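Local coordinates for 2-hydroxyhepta-2,4-diene-1,7-dioate isomerase (Corynebacterium glutamicum, PDB 4DBF), which probably acts as a magnesium-dependent lyase or isomerase of the fumarylacetoacetate hydrolase family, with oxaloacetate decarboxylation as a likely reaction, at residues A[123-128]-A[186-191]; A[131-136]-A[166-171]; A[212-217]-A[263-268]; A[222-227]-A[257-262]. All coordinates share one frame; numbering follows the deposited sequence.

Contact 1: residues A[123-128]-A[186-191]; sequences PIRIPS and IDTFGP
Ile-124 and Thr-188 mark the closest approach of the two backbones, 5.2 Å between their CA atoms. The segments draw apart, and Ile-126 CA and Ile-186 CA are 8.1 Å from each other. Segment 123-128 is a short strand that runs into a loop. Segment 186-191 begins with a type II beta turn, Ile-186 to Phe-189, and then enters strand 190-197. The turn is closed by a backbone bond from Phe-189 N to Ile-186 O.

Thr-188 carries the polar part of the contact. Its OG1 sits between the backbone N and the carbonyl carbon (chi1 76°), which presents it to the strand. There it accepts a nearly straight hydrogen bond from Arg-125 N at 2.8 Å (N-H...O 164°). The same OG1 donates to Asp-187 O within the turn. A water donates to both Arg-125 O and Asp-187 O and ties the two segments a second time.

Apolar contacts make up the rest. The CG2 branch of Ile-124 reaches CE1 of Phe-189 at 4.1 Å, and its CG1 meets CG of Pro-191 at 3.9 Å. CG of the Pro-127 ring meets CG2 of Ile-186 at 3.7 Å. Ile-186 CB lies over the centre of the Phe-189 ring. The carboxylate of Asp-187 turns to the second subunit, where it bonds Thr-247 and Lys-148 of that chain.

Strand 124-126, outermost in its five-stranded sheet within the chain and paired with 279-287, meets the turn leading into 190-197, which pairs with 159-170. No backbone-to-backbone hydrogen bond crosses; the hydroxyl and the water link the segments instead.

Contact 2: residues A[131-136]-A[166-171]; sequences TKVEFE and NDVSSR. With MG (magnesium ion), chain C.
Glu-134 and Glu-136 both hold CG anti to the carbonyl carbon and are extended beyond it, while Arg-171 bends at chi2 (-62°). These torsions bring two glutamates of one strand and the arginine that begins helix 171-177 into one salt-bridge network. It lies beside an antiparallel beta pairing of strands 133-143 and 159-170, next to the magnesium site of this FAH-family enzyme. Val-133 with Ser-170 is a non-hydrogen-bonded pair, and Glu-134 with Ser-169 a hydrogen-bonded one.

Arg-171 NE meets Glu-134 OE1 at 2.6 Å. This oxygen is reached from above the carboxylate plane, and the two planes stand almost perpendicular (87°). It also accepts from Thr-262 N. NH1 and NH2 of Arg-171 both bond Glu-136 OE2, at 3.1 and 3.0 Å, and this oxygen lies in the guanidinium plane. The arginine probably fixes the Glu-136 carboxylate and leaves OE1 turned to the metal.

On the face that carries Val-133 and Ser-170, Val-133 CG1 also packs on Val-168 CG1 at 3.5 Å, tighter than usual. Asn-166 OD1 accepts from Glu-136 N. Ser-170 is an N-cap: its OG caps Leu-173 N and also donates to Thr-131 O, on a lone pair. Lys-112 bridges to Asp-167 OD1.

The magnesium ion is bound by Glu-136, Asp-167, three waters and Glu-138. Glu-136 OE1 and Asp-167 OD2 each bind it at 2.2 Å, their carboxylate planes 82° apart.

Contact 3: residues A[212-217]-A[263-268]; sequences ARLTHD and EAMVDG
Leu-214 makes this a small apolar contact between a strand and a loop, where the loop 263-268 lies against one side of strand 209-216, about 18 Å from the centre of the chain to the centre of the contact and only partly buried. No hydrogen bond joins the two segments. The backbones stay well apart, with Leu-214 CA 7.9 Å from Met-265 CA and His-216 CA 7.2 Å from Gly-268 CA.

Leu-214 points at the loop and divides its two methyls between neighbours. CG is anti to the backbone N (chi1 -178°), which carries the two methyls up to Glu-263 and Met-265. CD2 meets the CG methylene of Glu-263 at 3.5 Å, the two side chains crossing at about a right angle. It also lies 3.7 Å from Ala-264 O. CD1 touches CG of Met-265 at 3.8 Å.

Strand 209-216 is an inner strand of a five-stranded mixed sheet in the fumarylacetoacetate hydrolase region. It lies between strands 270-275 and 219-227, and the loop leads directly into 270-275. Met-265 turns its far end away from Leu-214, onto Ile-271, Val-133 and Phe-135. The loop is thereby wedged between this sheet and strand 133-143.

Glu-263 sends its carboxylate to Lys-223 in a salt bridge, while its CG methylene touches the leucine. Farther along, the imidazole of His-216 rests by Val-266, whose CG2 approaches the ring obliquely. Both of these residues are exposed. Val-266 N bonds Asp-269 within the loop's far end.

Contact 4: residues A[222-227]-A[257-262]; sequences LKQDSN and GSPAGT
Gln-224 brings the one flat group of this contact, a side-chain amide that touches Pro-259 at one end and Thr-262 at the other. The first end is near the CD methylene of Pro-259 and, slightly farther off, Ser-258 CB. The second is near the CG2 methyl of Thr-262. The amide is probably turned over in the model, so its two ends are not told apart by element. The chain of Gln-224 crosses both partners at an angle. It reaches them because CG is anti to the backbone N (chi1 -177°) and the rest is extended.

Ser-226 gives the second touch. Its CB packs on the pyrrolidine ring of Pro-259, 3.9 Å from CD and 4.0 Å from CG. Its OG bonds Ile-210 O of the adjacent strand. At the other end of the contact, Thr-262 CB lies 4.0 Å from Lys-223 O. Thr-262 OG1 is taken up by Phe-135 O, and Lys-223 by its salt bridge to Glu-263.

No hydrogen bond crosses between the segments, and the packing is light. The CA atoms of Lys-223 and Thr-262 are 6.3 Å apart. Within the loop, Ser-258 OG bonds Pro-259 O at 2.9 Å. The side chain of Ser-258 lies about 4 Å from the magnesium ion at nearest atoms.

A classic beta bulge sets Lys-223 and Gln-224 opposite Ala-212 of strand 209-216. Strand 219-227 is the outermost of its five-stranded sheet within the chain. Loop 257-262 follows strand 253-255 and runs between this edge strand and strand 133-143, with Tyr-90 packed on Pro-259 and Ser-226.

How the contacts relate
Contact 2 is the buried one and holds two of the three protein ligands of the magnesium. Contacts 1, 3 and 4 are only partly buried. Their chemistry differs accordingly: contact 2 relies on strand pairing, salt bridges and metal bonds, contact 1 on a hydroxyl, a water and apolar packing, and contacts 3 and 4 on van der Waals packing, with no hydrogen bond between their segments. Contact 1 adjoins contact 2, where Val-168 N and Asn-166 N probably donate to the carbonyls of Phe-189 and Pro-191. Contacts 3 and 4 share neighbouring strands 209-216 and 219-227 and two successive parts of one loop. That loop reaches contact 2 at Met-265 and Thr-262. Contacts 1 and 4 do not touch.

Contact 1: residues A[123-128]-A[186-191]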
loop_
_atom_site.group_PDB
_atom_site.type_symbol
_atom_site.label_atom_id
_atom_site.label_comp_id
_atom_site.label_asym_id
_atom_site.label_seq_id
_atom_site.Cartn_x
_atom_site.Cartn_y
_atom_site.Cartn_z
ATOM N N PRO A 123 -9.549 10.708 16.055
ATOM C CA PRO A 123 -9.043 11.980 15.578
ATOM C C PRO A 123 -8.209 11.854 14.320
ATOM O O PRO A 123 -7.432 10.953 14.157
ATOM C CB PRO A 123 -8.191 12.479 16.730
ATOM C CG PRO A 123 -8.556 11.674 17.883
ATOM C CD PRO A 123 -8.986 10.363 17.355
ATOM N N ILE A 124 -8.407 12.797 13.435
ATOM C CA ILE A 124 -7.540 13.030 12.319
ATOM C C ILE A 124 -6.395 13.895 12.846
ATOM O O ILE A 124 -6.585 15.007 13.193
ATOM C CB ILE A 124 -8.272 13.791 11.210
ATOM C CG1 ILE A 124 -9.398 12.956 10.631
ATOM C CG2 ILE A 124 -7.311 14.222 10.143
ATOM C CD1 ILE A 124 -10.412 13.734 9.859
ATOM N N ARG A 125 -5.210 13.357 12.911
ATOM C CA ARG A 125 -4.101 14.066 13.530
ATOM C C ARG A 125 -3.166 14.707 12.519
ATOM O O ARG A 125 -2.385 14.065 11.904
ATOM C CB ARG A 125 -3.336 13.159 14.474
ATOM C CG ARG A 125 -4.236 12.405 15.412
ATOM C CD ARG A 125 -3.495 11.390 16.227
ATOM N NE ARG A 125 -2.881 12.059 17.335
ATOM C CZ ARG A 125 -1.596 12.298 17.461
ATOM N NH1 ARG A 125 -0.745 11.913 16.564
ATOM N NH2 ARG A 125 -1.166 12.927 18.513
ATOM N N ILE A 126 -3.252 16.003 12.413
ATOM C CA ILE A 126 -2.497 16.731 11.439
ATOM C C ILE A 126 -1.116 17.140 11.900
ATOM O O ILE A 126 -0.993 17.925 12.769
ATOM C CB ILE A 126 -3.250 17.987 11.034
ATOM C CG1 ILE A 126 -4.618 17.644 10.512
ATOM C CG2 ILE A 126 -2.469 18.769 10.012
ATOM C CD1 ILE A 126 -5.562 18.790 10.535
ATOM N N PRO A 127 -0.070 16.628 11.298
ATOM C CA PRO A 127 1.269 17.108 11.643
ATOM C C PRO A 127 1.541 18.527 11.174
ATOM O O PRO A 127 0.881 19.047 10.332
ATOM C CB PRO A 127 2.199 16.137 10.971
ATOM C CG PRO A 127 1.369 15.324 10.090
ATOM C CD PRO A 127 -0.045 15.680 10.201
ATOM N N SER A 128 2.523 19.148 11.782
ATOM C CA SER A 128 2.752 20.564 11.578
ATOM C C SER A 128 3.137 20.922 10.166
ATOM O O SER A 128 2.822 21.954 9.723
ATOM C CB SER A 128 3.811 21.073 12.529
ATOM O OG SER A 128 5.019 20.437 12.294
ATOM N N ILE A 186 -0.556 10.240 5.327
ATOM C CA ILE A 186 -0.165 10.502 6.752
ATOM C C ILE A 186 -1.095 9.646 7.662
ATOM O O ILE A 186 -2.290 9.483 7.368
ATOM C CB ILE A 186 -0.240 12.003 7.036
ATOM C CG1 ILE A 186 0.982 12.667 6.367
ATOM C CG2 ILE A 186 -0.166 12.345 8.547
ATOM C CD1 ILE A 186 0.851 14.213 6.069
ATOM N N ASP A 187 -0.566 9.052 8.718
ATOM C CA ASP A 187 -1.374 8.317 9.669
ATOM C C ASP A 187 -2.676 9.100 9.987
ATOM O O ASP A 187 -2.636 10.254 10.207
ATOM C CB ASP A 187 -0.618 8.075 10.980
ATOM C CG ASP A 187 0.497 7.064 10.885
ATOM O OD1 ASP A 187 0.775 6.512 9.864
ATOM O OD2 ASP A 187 1.135 6.869 11.904
ATOM N N THR A 188 -3.789 8.399 10.028
ATOM C CA THR A 188 -5.140 8.897 10.303
ATOM C C THR A 188 -5.832 9.663 9.138
ATOM O O THR A 188 -6.995 10.060 9.274
ATOM C CB THR A 188 -5.340 9.742 11.631
ATOM O OG1 THR A 188 -4.812 11.056 11.408
ATOM C CG2 THR A 188 -4.707 9.034 12.896
ATOM N N PHE A 189 -5.136 9.775 7.986
ATOM C CA PHE A 189 -5.713 10.531 6.884
ATOM C C PHE A 189 -6.691 9.665 6.048
ATOM O O PHE A 189 -7.132 10.101 4.994
ATOM C CB PHE A 189 -4.586 11.063 5.984
ATOM C CG PHE A 189 -4.059 12.350 6.448
ATOM C CD1 PHE A 189 -4.135 12.676 7.810
ATOM C CD2 PHE A 189 -3.592 13.298 5.518
ATOM C CE1 PHE A 189 -3.675 13.935 8.252
ATOM C CE2 PHE A 189 -3.123 14.540 5.936
ATOM C CZ PHE A 189 -3.128 14.868 7.317
ATOM N N GLY A 190 -7.042 8.464 6.536
ATOM C CA GLY A 190 -8.106 7.685 5.872
ATOM C C GLY A 190 -9.184 7.169 6.843
ATOM O O GLY A 190 -9.405 5.951 6.915
ATOM N N PRO A 191 -9.913 8.045 7.507
ATOM C CA PRO A 191 -11.109 7.457 8.172
ATOM C C PRO A 191 -12.070 6.632 7.279
ATOM O O PRO A 191 -12.333 7.013 6.127
ATOM C CB PRO A 191 -11.843 8.640 8.732
ATOM C CG PRO A 191 -10.778 9.777 8.754
ATOM C CD PRO A 191 -9.905 9.520 7.574
HETATM O O HOH W 1 -0.933 11.700 11.883
#

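Contact 2: residues A[131-136]-A[166-171]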
loop_
_atom_site.group_PDB
_atom_site.type_symbol
_atom_site.label_atom_id
_atom_site.label_comp_id
_atom_site.label_asym_id
_atom_site.label_seq_id
_atom_site.Cartn_x
_atom_site.Cartn_y
_atom_site.Cartn_z
ATOM N N THR A 131 -0.252 21.177 5.747
ATOM C CA THR A 131 -1.067 22.360 5.775
ATOM C C THR A 131 -2.062 22.369 4.639
ATOM O O THR A 131 -1.949 21.625 3.714
ATOM C CB THR A 131 -0.189 23.629 5.734
ATOM O OG1 THR A 131 0.626 23.631 4.580
ATOM C CG2 THR A 131 0.696 23.697 6.918
ATOM N N LYS A 132 -3.047 23.219 4.746
ATOM C CA LYS A 132 -4.204 23.166 3.903
ATOM C C LYS A 132 -4.781 21.748 3.766
ATOM O O LYS A 132 -4.916 21.263 2.692
ATOM C CB LYS A 132 -3.962 23.783 2.541
ATOM C CG LYS A 132 -5.258 24.135 1.866
ATOM C CD LYS A 132 -5.066 24.962 0.623
ATOM C CE LYS A 132 -6.305 24.965 -0.222
ATOM N NZ LYS A 132 -6.048 25.651 -1.490
ATOM N N VAL A 133 -5.122 21.143 4.893
ATOM C CA VAL A 133 -5.662 19.800 4.947
ATOM C C VAL A 133 -7.152 19.772 4.753
ATOM O O VAL A 133 -7.889 20.247 5.572
ATOM C CB VAL A 133 -5.309 19.130 6.262
ATOM C CG1 VAL A 133 -5.907 17.764 6.363
ATOM C CG2 VAL A 133 -3.833 19.085 6.445
ATOM N N GLU A 134 -7.571 19.213 3.641
ATOM C CA GLU A 134 -8.976 19.108 3.297
ATOM C C GLU A 134 -9.500 17.679 3.409
ATOM O O GLU A 134 -8.771 16.757 3.317
ATOM C CB GLU A 134 -9.237 19.642 1.886
ATOM C CG GLU A 134 -8.823 21.086 1.710
ATOM C CD GLU A 134 -9.180 21.695 0.378
ATOM O OE1 GLU A 134 -9.510 21.005 -0.553
ATOM O OE2 GLU A 134 -9.143 22.902 0.292
ATOM N N PHE A 135 -10.790 17.556 3.581
ATOM C CA PHE A 135 -11.460 16.295 3.587
ATOM C C PHE A 135 -12.037 16.032 2.217
ATOM O O PHE A 135 -12.163 16.904 1.434
ATOM C CB PHE A 135 -12.594 16.345 4.570
ATOM C CG PHE A 135 -13.624 17.348 4.221
ATOM C CD1 PHE A 135 -14.632 17.038 3.361
ATOM C CD2 PHE A 135 -13.546 18.623 4.705
ATOM C CE1 PHE A 135 -15.558 17.967 3.023
ATOM C CE2 PHE A 135 -14.483 19.551 4.384
ATOM C CZ PHE A 135 -15.489 19.218 3.541
ATOM N N GLU A 136 -12.403 14.800 1.971
ATOM C CA GLU A 136 -13.125 14.469 0.775
ATOM C C GLU A 136 -14.020 13.297 1.108
ATOM O O GLU A 136 -13.538 12.279 1.411
ATOM C CB GLU A 136 -12.196 14.040 -0.351
ATOM C CG GLU A 136 -11.007 14.905 -0.664
ATOM C CD GLU A 136 -10.281 14.485 -1.922
ATOM O OE1 GLU A 136 -10.099 13.320 -2.136
ATOM O OE2 GLU A 136 -9.874 15.339 -2.674
ATOM N N ASN A 166 -13.177 9.050 4.200
ATOM C CA ASN A 166 -12.830 10.472 4.164
ATOM C C ASN A 166 -11.382 10.484 3.630
ATOM O O ASN A 166 -10.445 10.064 4.348
ATOM C CB ASN A 166 -12.969 11.086 5.595
ATOM C CG ASN A 166 -12.803 12.569 5.581
ATOM O OD1 ASN A 166 -12.263 13.119 4.600
ATOM N ND2 ASN A 166 -13.235 13.245 6.653
ATOM N N ASP A 167 -11.178 10.882 2.368
ATOM C CA ASP A 167 -9.829 10.831 1.764
ATOM C C ASP A 167 -9.157 12.178 2.134
ATOM O O ASP A 167 -9.148 13.134 1.335
ATOM C CB ASP A 167 -9.971 10.633 0.238
ATOM C CG ASP A 167 -8.656 10.639 -0.500
ATOM O OD1 ASP A 167 -7.569 10.505 0.096
ATOM O OD2 ASP A 167 -8.681 10.789 -1.738
ATOM N N VAL A 168 -8.585 12.230 3.326
ATOM C CA VAL A 168 -8.064 13.495 3.889
ATOM C C VAL A 168 -6.774 13.760 3.129
ATOM O O VAL A 168 -6.047 12.825 2.869
ATOM C CB VAL A 168 -7.769 13.290 5.373
ATOM C CG1 VAL A 168 -7.115 14.521 5.958
ATOM C CG2 VAL A 168 -9.131 12.961 6.125
ATOM N N SER A 169 -6.518 15.016 2.756
ATOM C CA SER A 169 -5.446 15.364 1.837
ATOM C C SER A 169 -4.866 16.755 2.231
ATOM O O SER A 169 -5.661 17.722 2.331
ATOM C CB SER A 169 -6.053 15.552 0.416
ATOM O OG SER A 169 -7.069 14.538 0.130
ATOM N N SER A 170 -3.549 16.826 2.434
ATOM C CA SER A 170 -2.853 18.134 2.584
ATOM C C SER A 170 -2.692 18.699 1.170
ATOM O O SER A 170 -1.885 18.172 0.390
ATOM C CB SER A 170 -1.464 17.941 3.185
ATOM O OG SER A 170 -0.705 19.179 3.126
ATOM N N ARG A 171 -3.456 19.723 0.813
ATOM C CA ARG A 171 -3.335 20.286 -0.555
ATOM C C ARG A 171 -1.972 20.903 -0.805
ATOM O O ARG A 171 -1.462 20.891 -1.918
ATOM C CB ARG A 171 -4.383 21.363 -0.790
ATOM C CG ARG A 171 -5.785 20.882 -0.597
ATOM C CD ARG A 171 -6.207 19.749 -1.593
ATOM N NE ARG A 171 -7.613 19.460 -1.459
ATOM C CZ ARG A 171 -8.197 18.311 -1.844
ATOM N NH1 ARG A 171 -7.478 17.332 -2.352
ATOM N NH2 ARG A 171 -9.477 18.112 -1.616
HETATM MG MG MG C . -10.081 11.491 -3.291
HETATM O O HOH W 2 -8.579 12.006 -4.607
HETATM O O HOH W 3 -10.095 9.537 -4.212
HETATM O O HOH W 4 -11.374 12.439 -4.557
#

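Contact 3: residues A[212-217]-A[263-268]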
loop_
_atom_site.group_PDB
_atom_site.type_symbol
_atom_site.label_atom_id
_atom_site.label_comp_id
_atom_site.label_asym_id
_atom_site.label_seq_id
_atom_site.Cartn_x
_atom_site.Cartn_y
_atom_site.Cartn_z
ATOM N N ALA A 212 -20.966 16.539 3.229
ATOM C CA ALA A 212 -20.042 16.675 4.338
ATOM C C ALA A 212 -20.301 17.987 5.075
ATOM O O ALA A 212 -20.463 19.046 4.450
ATOM C CB ALA A 212 -18.619 16.631 3.841
ATOM N N ARG A 213 -20.363 17.891 6.387
ATOM C CA ARG A 213 -20.589 19.037 7.243
ATOM C C ARG A 213 -19.367 19.238 8.120
ATOM O O ARG A 213 -18.970 18.299 8.864
ATOM C CB ARG A 213 -21.839 18.798 8.091
ATOM C CG ARG A 213 -23.106 18.741 7.209
ATOM C CD ARG A 213 -24.347 18.327 7.967
ATOM N NE ARG A 213 -25.491 18.410 7.064
ATOM C CZ ARG A 213 -25.925 17.425 6.285
ATOM N NH1 ARG A 213 -25.329 16.218 6.280
ATOM N NH2 ARG A 213 -26.965 17.650 5.504
ATOM N N LEU A 214 -18.783 20.436 8.018
ATOM C CA LEU A 214 -17.640 20.827 8.800
ATOM C C LEU A 214 -18.083 21.739 9.931
ATOM O O LEU A 214 -18.694 22.788 9.689
ATOM C CB LEU A 214 -16.613 21.583 7.951
ATOM C CG LEU A 214 -15.280 22.067 8.554
ATOM C CD1 LEU A 214 -14.366 20.934 9.066
ATOM C CD2 LEU A 214 -14.495 22.939 7.535
ATOM N N THR A 215 -17.748 21.344 11.154
ATOM C CA THR A 215 -17.989 22.207 12.278
ATOM C C THR A 215 -16.672 22.945 12.557
ATOM O O THR A 215 -15.665 22.321 12.887
ATOM C CB THR A 215 -18.425 21.351 13.490
ATOM O OG1 THR A 215 -19.622 20.619 13.153
ATOM C CG2 THR A 215 -18.598 22.222 14.824
ATOM N N HIS A 216 -16.697 24.275 12.449
ATOM C CA HIS A 216 -15.522 25.117 12.716
ATOM C C HIS A 216 -16.009 26.277 13.593
ATOM O O HIS A 216 -17.037 26.903 13.290
ATOM C CB HIS A 216 -14.903 25.659 11.402
ATOM C CG HIS A 216 -13.686 26.505 11.605
ATOM N ND1 HIS A 216 -13.615 27.821 11.194
ATOM C CD2 HIS A 216 -12.497 26.232 12.196
ATOM C CE1 HIS A 216 -12.428 28.320 11.514
ATOM N NE2 HIS A 216 -11.729 27.375 12.125
ATOM N N ASP A 217 -15.295 26.516 14.684
ATOM C CA ASP A 217 -15.668 27.584 15.642
ATOM C C ASP A 217 -17.094 27.382 16.120
ATOM O O ASP A 217 -17.882 28.306 16.079
ATOM C CB ASP A 217 -15.567 28.942 14.945
ATOM C CG ASP A 217 -14.160 29.400 14.792
ATOM O OD1 ASP A 217 -13.314 28.932 15.575
ATOM O OD2 ASP A 217 -13.893 30.218 13.880
ATOM N N GLU A 263 -12.709 22.177 1.711
ATOM C CA GLU A 263 -12.472 23.248 2.676
ATOM C C GLU A 263 -11.391 22.787 3.667
ATOM O O GLU A 263 -11.443 21.651 4.176
ATOM C CB GLU A 263 -13.753 23.645 3.444
ATOM C CG GLU A 263 -13.555 24.686 4.608
ATOM C CD GLU A 263 -13.500 26.160 4.149
ATOM O OE1 GLU A 263 -14.153 26.548 3.134
ATOM O OE2 GLU A 263 -12.804 26.941 4.842
ATOM N N ALA A 264 -10.433 23.650 3.992
ATOM C CA ALA A 264 -9.413 23.247 4.961
ATOM C C ALA A 264 -9.960 23.033 6.384
ATOM O O ALA A 264 -10.913 23.690 6.823
ATOM C CB ALA A 264 -8.221 24.229 4.977
ATOM N N MET A 265 -9.341 22.103 7.092
ATOM C CA MET A 265 -9.760 21.722 8.421
ATOM C C MET A 265 -8.601 22.072 9.317
ATOM O O MET A 265 -7.439 21.895 8.913
ATOM C CB MET A 265 -9.936 20.189 8.458
ATOM C CG MET A 265 -11.039 19.713 7.605
ATOM S SD MET A 265 -11.268 17.950 7.955
ATOM C CE MET A 265 -9.802 17.151 7.526
ATOM N N VAL A 266 -8.904 22.502 10.546
ATOM C CA VAL A 266 -7.902 22.826 11.542
ATOM C C VAL A 266 -8.201 22.206 12.906
ATOM O O VAL A 266 -9.301 21.694 13.170
ATOM C CB VAL A 266 -7.719 24.380 11.739
ATOM C CG1 VAL A 266 -7.264 25.091 10.394
ATOM C CG2 VAL A 266 -9.016 25.018 12.355
ATOM N N ASP A 267 -7.212 22.277 13.792
ATOM C CA ASP A 267 -7.330 21.684 15.124
ATOM C C ASP A 267 -8.601 22.196 15.775
ATOM O O ASP A 267 -8.886 23.360 15.666
ATOM C CB ASP A 267 -6.095 22.024 15.936
ATOM C CG ASP A 267 -6.269 21.695 17.374
ATOM O OD1 ASP A 267 -6.165 20.513 17.745
ATOM O OD2 ASP A 267 -6.560 22.640 18.128
ATOM N N GLY A 268 -9.400 21.313 16.385
ATOM C CA GLY A 268 -10.729 21.712 16.915
ATOM C C GLY A 268 -11.973 21.453 16.071
ATOM O O GLY A 268 -13.078 21.354 16.626
#

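Contact 4: residues A[222-227]-A[257-262]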
loop_
_atom_site.group_PDB
_atom_site.type_symbol
_atom_site.label_atom_id
_atom_site.label_comp_id
_atom_site.label_asym_id
_atom_site.label_seq_id
_atom_site.Cartn_x
_atom_site.Cartn_y
_atom_site.Cartn_z
ATOM N N LEU A 222 -22.349 23.070 5.427
ATOM C CA LEU A 222 -22.279 22.081 4.346
ATOM C C LEU A 222 -21.169 22.495 3.428
ATOM O O LEU A 222 -21.237 23.540 2.789
ATOM C CB LEU A 222 -23.618 22.047 3.562
ATOM C CG LEU A 222 -23.859 21.087 2.377
ATOM C CD1 LEU A 222 -23.635 19.604 2.776
ATOM C CD2 LEU A 222 -25.288 21.221 1.814
ATOM N N LYS A 223 -20.124 21.689 3.350
ATOM C CA LYS A 223 -18.910 22.088 2.654
ATOM C C LYS A 223 -18.553 21.095 1.557
ATOM O O LYS A 223 -17.580 21.267 0.826
ATOM C CB LYS A 223 -17.780 22.269 3.675
ATOM C CG LYS A 223 -17.935 23.527 4.560
ATOM C CD LYS A 223 -17.743 24.811 3.741
ATOM C CE LYS A 223 -17.675 26.052 4.628
ATOM N NZ LYS A 223 -17.032 27.190 3.911
ATOM N N GLN A 224 -19.422 20.113 1.391
ATOM C CA GLN A 224 -19.453 19.220 0.245
ATOM C C GLN A 224 -20.856 18.704 -0.027
ATOM O O GLN A 224 -21.528 18.276 0.847
ATOM C CB GLN A 224 -18.480 18.035 0.363
ATOM C CG GLN A 224 -18.452 17.129 -0.855
ATOM C CD GLN A 224 -17.735 15.802 -0.634
ATOM O OE1 GLN A 224 -18.037 14.824 -1.260
ATOM N NE2 GLN A 224 -16.781 15.794 0.233
ATOM N N ASP A 225 -21.245 18.736 -1.281
ATOM C CA ASP A 225 -22.576 18.411 -1.681
ATOM C C ASP A 225 -22.499 17.871 -3.095
ATOM O O ASP A 225 -22.754 18.573 -4.042
ATOM C CB ASP A 225 -23.391 19.686 -1.651
ATOM C CG ASP A 225 -24.868 19.460 -1.750
ATOM O OD1 ASP A 225 -25.336 18.338 -1.765
ATOM O OD2 ASP A 225 -25.575 20.458 -1.804
ATOM N N SER A 226 -22.121 16.616 -3.203
ATOM C CA SER A 226 -21.848 15.970 -4.456
ATOM C C SER A 226 -22.794 14.791 -4.685
ATOM O O SER A 226 -23.620 14.505 -3.876
ATOM C CB SER A 226 -20.392 15.509 -4.479
ATOM O OG SER A 226 -20.120 14.596 -3.466
ATOM N N ASN A 227 -22.667 14.133 -5.812
ATOM C CA ASN A 227 -23.507 12.996 -6.100
ATOM C C ASN A 227 -22.741 11.977 -6.884
ATOM O O ASN A 227 -21.994 12.337 -7.725
ATOM C CB ASN A 227 -24.739 13.448 -6.839
ATOM C CG ASN A 227 -25.792 12.396 -6.907
ATOM O OD1 ASN A 227 -25.650 11.433 -7.595
ATOM N ND2 ASN A 227 -26.870 12.613 -6.221
ATOM N N GLY A 257 -13.958 8.413 -5.373
ATOM C CA GLY A 257 -13.669 9.779 -5.801
ATOM C C GLY A 257 -14.552 10.833 -5.164
ATOM O O GLY A 257 -15.448 10.519 -4.352
ATOM N N SER A 258 -14.258 12.097 -5.508
ATOM C CA SER A 258 -14.951 13.263 -4.947
ATOM C C SER A 258 -14.560 14.493 -5.766
ATOM O O SER A 258 -13.570 14.453 -6.499
ATOM C CB SER A 258 -14.562 13.505 -3.493
ATOM O OG SER A 258 -13.248 13.939 -3.362
ATOM N N PRO A 259 -15.273 15.614 -5.564
ATOM C CA PRO A 259 -14.765 16.895 -6.117
ATOM C C PRO A 259 -13.400 17.082 -5.526
ATOM O O PRO A 259 -13.187 16.696 -4.372
ATOM C CB PRO A 259 -15.704 17.969 -5.498
ATOM C CG PRO A 259 -16.921 17.277 -5.195
ATOM C CD PRO A 259 -16.574 15.779 -4.896
ATOM N N ALA A 260 -12.488 17.676 -6.287
ATOM C CA ALA A 260 -11.081 17.854 -5.935
ATOM C C ALA A 260 -10.743 19.034 -4.987
ATOM O O ALA A 260 -9.553 19.281 -4.693
ATOM C CB ALA A 260 -10.292 18.012 -7.191
ATOM N N GLY A 261 -11.753 19.743 -4.514
ATOM C CA GLY A 261 -11.515 20.824 -3.566
ATOM C C GLY A 261 -12.668 21.076 -2.637
ATOM O O GLY A 261 -13.783 21.365 -3.090
ATOM N N THR A 262 -12.438 20.966 -1.342
ATOM C CA THR A 262 -13.519 21.213 -0.411
ATOM C C THR A 262 -13.307 22.401 0.556
ATOM O O THR A 262 -13.674 23.504 0.229
ATOM C CB THR A 262 -13.783 19.940 0.383
ATOM O OG1 THR A 262 -12.573 19.559 1.067
ATOM C CG2 THR A 262 -14.271 18.757 -0.568
#